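Local coordinates for Lin1840 protein (Listeria innocua serovar 6a, PDB 4ZOC), which probably hydrolyses terminal, non-reducing beta-D-glucosyl residues to release beta-D-glucose, as a family 3 glycoside hydrolase with a role in beta-1,2-glucan metabolism, at residues A[382-387]-A[519-524]; A[502-507]-A[513-518]. The protein carries 2 engineered substitutions. All coordinates share one frame; numbering follows the deposited sequence.

In the fold
Both contacts belong to the mixed sheet of the family 3 C-terminal domain, away from the glucose and magnesium sites, with centres about 11 Å apart. Contact 2 is the core one: three buried residues fasten helix 513-517 to strand 500-505. Contact 1 lies at the margin, where the loop after edge strand 376-380 meets the start of strand 521-524; two of its four touching residues are buried and the other two partly exposed. In sequence, contact 2 is nested inside the long loop that contact 1 closes. Both depend on aliphatic side chains, but contact 1 also uses the CB of an aspartate. Backbone pairing of neighbouring strands 500-505 and 521-524, as in Leu523 O to Leu504 N at 2.8 Å, joins the two.

Contact 1. Residues A[382-387]-A[519-524]; sequences SRLLPL and SDALLE
Leu384 and Leu385 reach from a loop onto Asp520 and Ala521, at the start of an inner strand in the mixed beta sheet of the alpha/beta family 3 C-terminal domain. The contact illustrates how a loop leaving an edge strand can fold back over the sheet: 382-387 follows strand 376-380, which pairs antiparallel with 521-524. The buried, purely aliphatic part is centred on Ala521. Its CB points toward the loop and meets Leu385 CD1 at 3.9 Å, with Leu385 CG almost as near at 4.0 Å, so the methyl rests against the branch point of the leucine as well as one of its ends. Leu385 has CG anti to its carbonyl carbon (chi1 -55°), which sends the isobutyl group across to the strand; Leu377 of strand 376-380 and Leu540 of helix 532-541 add to its buried surroundings.

The side nearer solvent is chemically mixed, and both of its residues are partly exposed. There Leu384 uses one branch for both neighbours: CD2 lies 3.9 Å from Asp520 CB, but its reach to Ala521 CB is a looser 4.4 Å. Its side chain crosses that of Asp520 at about a right angle, meeting the aliphatic root of the aspartate. The bond from Val500 N occupies Asp520 OD2 and ties the carboxylate to strand 500-505, while CB meets the leucine. Pro499 touches both Leu384 and Asp520, extending the contact beyond the two segments. Backbone pairing of Asp520 with Lys381 holds the strand start to the residue just before the loop, while Leu385 N is hydrogen-bonded to Asn380 OD1, fixing the loop backbone where its leucine turns in toward the CB of Ala521.

Contact 2. Residues A[502-507]-A[513-518]; sequences ITLFNG and KELAES
Ile502 pushes its CD1 methyl against Leu515, touching both backbone and side chain: Leu515 O is 3.7 Å away and Leu515 CB 3.9 Å. The two side chains cross at about a right angle, and the end of the isoleucine meets the root of the leucine. Farther along the strand, Leu504 and Leu515 meet more loosely through their branch ends, with CD1 of Leu504 4.4 Å from CD1 of Leu515. One leucine of the helix thus faces two strand residues in different ways, close at its base and wider at its tip. Leu515 carries CG beside its backbone N (chi1 -57°), an orientation that takes its branched end toward Leu504.

In the next shell, polar bonds shape the short helix behind this apolar face. Ser518 OG donates to Glu514 O at 3.0 Å, in line with the carbonyl to within 16° (C=O...O angle 164°). Backbone bonds from Glu517 N to Lys513 O and from Ser518 N to Leu515 O hold the backbone of this turn together. Leu515 O also receives a hydrogen bond from Ser519 OG, giving the carbonyl beside Ile502 CD1 polar partners of its own.

This is the packing of a helix on its sheet within a beta-alpha-beta unit, strand 500-505, helix 513-517 and strand 521-524. Leu462 and Leu464 touch Ile502 from the adjacent strand 459-465, while Tyr487 and Ala490 meet Leu515, so helix 513-517 lies against strand 500-505 with helix 484-494 touching its leucine.

Contact 1. Residues A[382-387]-A[519-524]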
loop_
_atom_site.group_PDB
_atom_site.type_symbol
_atom_site.label_atom_id
_atom_site.label_comp_id
_atom_site.label_asym_id
_atom_site.label_seq_id
_atom_site.Cartn_x
_atom_site.Cartn_y
_atom_site.Cartn_z
ATOM N N SER A 382 -2.543 32.824 18.464
ATOM C CA SER A 382 -2.778 33.981 19.348
ATOM C C SER A 382 -2.419 33.784 20.821
ATOM O O SER A 382 -2.883 34.522 21.670
ATOM C CB SER A 382 -4.255 34.421 19.246
ATOM O OG SER A 382 -4.505 34.869 17.935
ATOM N N ARG A 383 -1.542 32.830 21.111
ATOM C CA ARG A 383 -1.070 32.587 22.464
ATOM C C ARG A 383 -2.223 32.342 23.407
ATOM O O ARG A 383 -2.189 32.778 24.571
ATOM C CB ARG A 383 -0.141 33.737 22.933
ATOM C CG ARG A 383 1.210 33.761 22.211
ATOM C CD ARG A 383 2.216 34.687 22.876
ATOM N NE ARG A 383 3.588 34.337 22.470
ATOM C CZ ARG A 383 4.119 34.603 21.276
ATOM N NH1 ARG A 383 3.419 35.239 20.336
ATOM N NH2 ARG A 383 5.356 34.236 21.021
ATOM N N LEU A 384 -3.266 31.666 22.901
ATOM C CA LEU A 384 -4.347 31.176 23.784
ATOM C C LEU A 384 -3.795 30.355 24.999
ATOM O O LEU A 384 -4.086 30.621 26.178
ATOM C CB LEU A 384 -5.368 30.302 23.030
ATOM C CG LEU A 384 -6.527 29.727 23.899
ATOM C CD1 LEU A 384 -7.269 30.803 24.647
ATOM C CD2 LEU A 384 -7.558 28.969 23.092
ATOM N N LEU A 385 -2.984 29.373 24.700
ATOM C CA LEU A 385 -2.221 28.660 25.721
ATOM C C LEU A 385 -0.888 29.278 26.038
ATOM O O LEU A 385 -0.189 29.759 25.123
ATOM C CB LEU A 385 -1.945 27.185 25.262
ATOM C CG LEU A 385 -3.237 26.447 24.901
ATOM C CD1 LEU A 385 -2.844 25.036 24.477
ATOM C CD2 LEU A 385 -4.185 26.432 26.061
ATOM N N PRO A 386 -0.463 29.184 27.300
ATOM C CA PRO A 386 -1.136 28.591 28.426
ATOM C C PRO A 386 -2.252 29.481 28.986
ATOM O O PRO A 386 -2.213 30.741 28.890
ATOM C CB PRO A 386 -0.046 28.436 29.454
ATOM C CG PRO A 386 0.938 29.465 29.124
ATOM C CD PRO A 386 0.899 29.598 27.637
ATOM N N LEU A 387 -3.221 28.805 29.590
ATOM C CA LEU A 387 -4.370 29.446 30.242
ATOM C C LEU A 387 -3.933 29.930 31.628
ATOM O O LEU A 387 -3.142 29.272 32.256
ATOM C CB LEU A 387 -5.514 28.451 30.328
ATOM C CG LEU A 387 -6.067 27.781 29.096
ATOM C CD1 LEU A 387 -7.253 26.908 29.514
ATOM C CD2 LEU A 387 -6.511 28.777 28.081
ATOM N N SER A 519 -10.733 25.512 15.717
ATOM C CA SER A 519 -10.287 25.840 17.077
ATOM C C SER A 519 -9.081 26.779 17.016
ATOM O O SER A 519 -8.478 26.947 15.950
ATOM C CB SER A 519 -9.913 24.558 17.847
ATOM O OG SER A 519 -8.837 23.837 17.225
ATOM N N ASP A 520 -8.727 27.370 18.155
ATOM C CA ASP A 520 -7.597 28.228 18.273
ATOM C C ASP A 520 -6.347 27.518 18.709
ATOM O O ASP A 520 -5.269 27.969 18.429
ATOM C CB ASP A 520 -7.910 29.355 19.275
ATOM C CG ASP A 520 -9.139 30.163 18.846
ATOM O OD1 ASP A 520 -9.019 30.856 17.880
ATOM O OD2 ASP A 520 -10.258 29.987 19.289
ATOM N N ALA A 521 -6.498 26.429 19.453
ATOM C CA ALA A 521 -5.414 25.580 19.873
ATOM C C ALA A 521 -5.796 24.140 19.835
ATOM O O ALA A 521 -6.992 23.747 19.898
ATOM C CB ALA A 521 -4.875 25.929 21.295
ATOM N N LEU A 522 -4.788 23.328 19.617
ATOM C CA LEU A 522 -4.978 21.853 19.372
ATOM C C LEU A 522 -3.806 21.104 20.008
ATOM O O LEU A 522 -2.649 21.333 19.682
ATOM C CB LEU A 522 -5.080 21.500 17.869
ATOM C CG LEU A 522 -5.049 20.024 17.557
ATOM C CD1 LEU A 522 -6.271 19.388 18.162
ATOM C CD2 LEU A 522 -5.087 19.827 16.023
ATOM N N LEU A 523 -4.142 20.336 21.040
ATOM C CA LEU A 523 -3.182 19.605 21.881
ATOM C C LEU A 523 -3.465 18.083 21.799
ATOM O O LEU A 523 -4.557 17.585 22.143
ATOM C CB LEU A 523 -3.274 20.108 23.317
ATOM C CG LEU A 523 -2.249 19.478 24.347
ATOM C CD1 LEU A 523 -0.814 19.728 23.931
ATOM C CD2 LEU A 523 -2.574 19.920 25.781
ATOM N N GLU A 524 -2.477 17.376 21.276
ATOM C CA GLU A 524 -2.530 15.945 21.086
ATOM C C GLU A 524 -1.978 15.240 22.307
ATOM O O GLU A 524 -0.763 15.270 22.570
ATOM C CB GLU A 524 -1.764 15.583 19.806
ATOM C CG GLU A 524 -1.528 14.062 19.631
ATOM C CD GLU A 524 -2.797 13.285 19.384
ATOM O OE1 GLU A 524 -3.542 13.020 20.396
ATOM O OE2 GLU A 524 -3.059 12.977 18.202
#

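Contact 2. Residues A[502-507]-A[513-518]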
loop_
_atom_site.group_PDB
_atom_site.type_symbol
_atom_site.label_atom_id
_atom_site.label_comp_id
_atom_site.label_asym_id
_atom_site.label_seq_id
_atom_site.Cartn_x
_atom_site.Cartn_y
_atom_site.Cartn_z
ATOM N N ILE A 502 -8.773 22.437 21.705
ATOM C CA ILE A 502 -9.187 21.044 21.559
ATOM C C ILE A 502 -8.101 20.165 22.205
ATOM O O ILE A 502 -6.872 20.276 21.876
ATOM C CB ILE A 502 -9.426 20.633 20.085
ATOM C CG1 ILE A 502 -10.739 21.219 19.579
ATOM C CG2 ILE A 502 -9.582 19.089 19.943
ATOM C CD1 ILE A 502 -11.026 21.128 18.063
ATOM N N THR A 503 -8.511 19.310 23.132
ATOM C CA THR A 503 -7.570 18.382 23.749
ATOM C C THR A 503 -8.004 17.052 23.186
ATOM O O THR A 503 -9.059 16.609 23.452
ATOM C CB THR A 503 -7.678 18.378 25.314
ATOM O OG1 THR A 503 -9.031 18.254 25.661
ATOM C CG2 THR A 503 -7.233 19.662 25.922
ATOM N N LEU A 504 -7.163 16.451 22.334
ATOM C CA LEU A 504 -7.463 15.253 21.619
ATOM C C LEU A 504 -6.829 14.021 22.235
ATOM O O LEU A 504 -5.645 13.986 22.518
ATOM C CB LEU A 504 -7.040 15.407 20.137
ATOM C CG LEU A 504 -7.369 14.247 19.174
ATOM C CD1 LEU A 504 -8.847 14.134 18.920
ATOM C CD2 LEU A 504 -6.652 14.525 17.839
ATOM N N PHE A 505 -7.662 13.015 22.447
ATOM C CA PHE A 505 -7.214 11.685 22.991
ATOM C C PHE A 505 -7.494 10.583 21.988
ATOM O O PHE A 505 -8.601 10.453 21.419
ATOM C CB PHE A 505 -7.937 11.421 24.281
ATOM C CG PHE A 505 -7.656 12.441 25.342
ATOM C CD1 PHE A 505 -8.335 13.635 25.382
ATOM C CD2 PHE A 505 -6.745 12.169 26.313
ATOM C CE1 PHE A 505 -8.056 14.576 26.352
ATOM C CE2 PHE A 505 -6.498 13.076 27.297
ATOM C CZ PHE A 505 -7.135 14.289 27.325
ATOM N N ASN A 506 -6.479 9.777 21.716
ATOM C CA ASN A 506 -6.539 8.913 20.580
ATOM C C ASN A 506 -5.326 7.994 20.509
ATOM O O ASN A 506 -4.336 8.282 21.113
ATOM C CB ASN A 506 -6.662 9.690 19.267
ATOM C CG ASN A 506 -5.611 10.724 19.073
ATOM O OD1 ASN A 506 -5.452 11.596 19.924
ATOM N ND2 ASN A 506 -4.879 10.688 17.941
ATOM N N GLY A 507 -5.452 6.884 19.734
ATOM C CA GLY A 507 -4.398 5.889 19.608
ATOM C C GLY A 507 -3.760 5.827 18.263
ATOM O O GLY A 507 -2.945 4.952 18.031
ATOM N N LYS A 513 -7.553 18.105 10.100
ATOM C CA LYS A 513 -7.619 19.387 9.453
ATOM C C LYS A 513 -8.890 20.202 9.927
ATOM O O LYS A 513 -8.779 21.412 10.293
ATOM C CB LYS A 513 -7.585 19.244 7.931
ATOM C CG LYS A 513 -7.933 20.514 7.145
ATOM C CD LYS A 513 -7.761 20.316 5.621
ATOM C CE LYS A 513 -7.925 21.725 4.979
ATOM N NZ LYS A 513 -7.498 21.679 3.603
ATOM N N GLU A 514 -10.030 19.529 9.995
ATOM C CA GLU A 514 -11.303 20.214 10.387
ATOM C C GLU A 514 -11.272 20.616 11.836
ATOM O O GLU A 514 -11.922 21.591 12.207
ATOM C CB GLU A 514 -12.497 19.328 10.143
ATOM C CG GLU A 514 -12.695 19.086 8.658
ATOM C CD GLU A 514 -13.546 17.870 8.390
ATOM O OE1 GLU A 514 -14.586 17.697 9.046
ATOM O OE2 GLU A 514 -13.178 17.078 7.501
ATOM N N LEU A 515 -10.447 19.961 12.677
ATOM C CA LEU A 515 -10.342 20.368 14.066
ATOM C C LEU A 515 -9.438 21.562 14.213
ATOM O O LEU A 515 -9.772 22.491 14.902
ATOM C CB LEU A 515 -9.856 19.184 14.912
ATOM C CG LEU A 515 -10.733 17.938 14.812
ATOM C CD1 LEU A 515 -10.156 16.802 15.623
ATOM C CD2 LEU A 515 -12.187 18.119 15.174
ATOM N N ALA A 516 -8.284 21.521 13.542
ATOM C CA ALA A 516 -7.337 22.623 13.598
ATOM C C ALA A 516 -7.993 23.897 13.101
ATOM O O ALA A 516 -7.761 24.987 13.645
ATOM C CB ALA A 516 -6.130 22.333 12.747
ATOM N N GLU A 517 -8.768 23.755 12.049
ATOM C CA GLU A 517 -9.498 24.937 11.501
ATOM C C GLU A 517 -10.722 25.449 12.338
ATOM O O GLU A 517 -11.222 26.546 12.091
ATOM C CB GLU A 517 -9.885 24.657 10.050
ATOM C CG GLU A 517 -8.616 24.629 9.175
ATOM C CD GLU A 517 -8.825 24.306 7.709
ATOM O OE1 GLU A 517 -10.010 24.110 7.297
ATOM O OE2 GLU A 517 -7.754 24.223 6.992
ATOM N N SER A 518 -11.260 24.640 13.229
ATOM C CA SER A 518 -12.422 24.959 13.995
ATOM C C SER A 518 -12.026 25.398 15.430
ATOM O O SER A 518 -12.910 25.619 16.286
ATOM C CB SER A 518 -13.271 23.704 14.118
ATOM O OG SER A 518 -14.140 23.419 12.997
#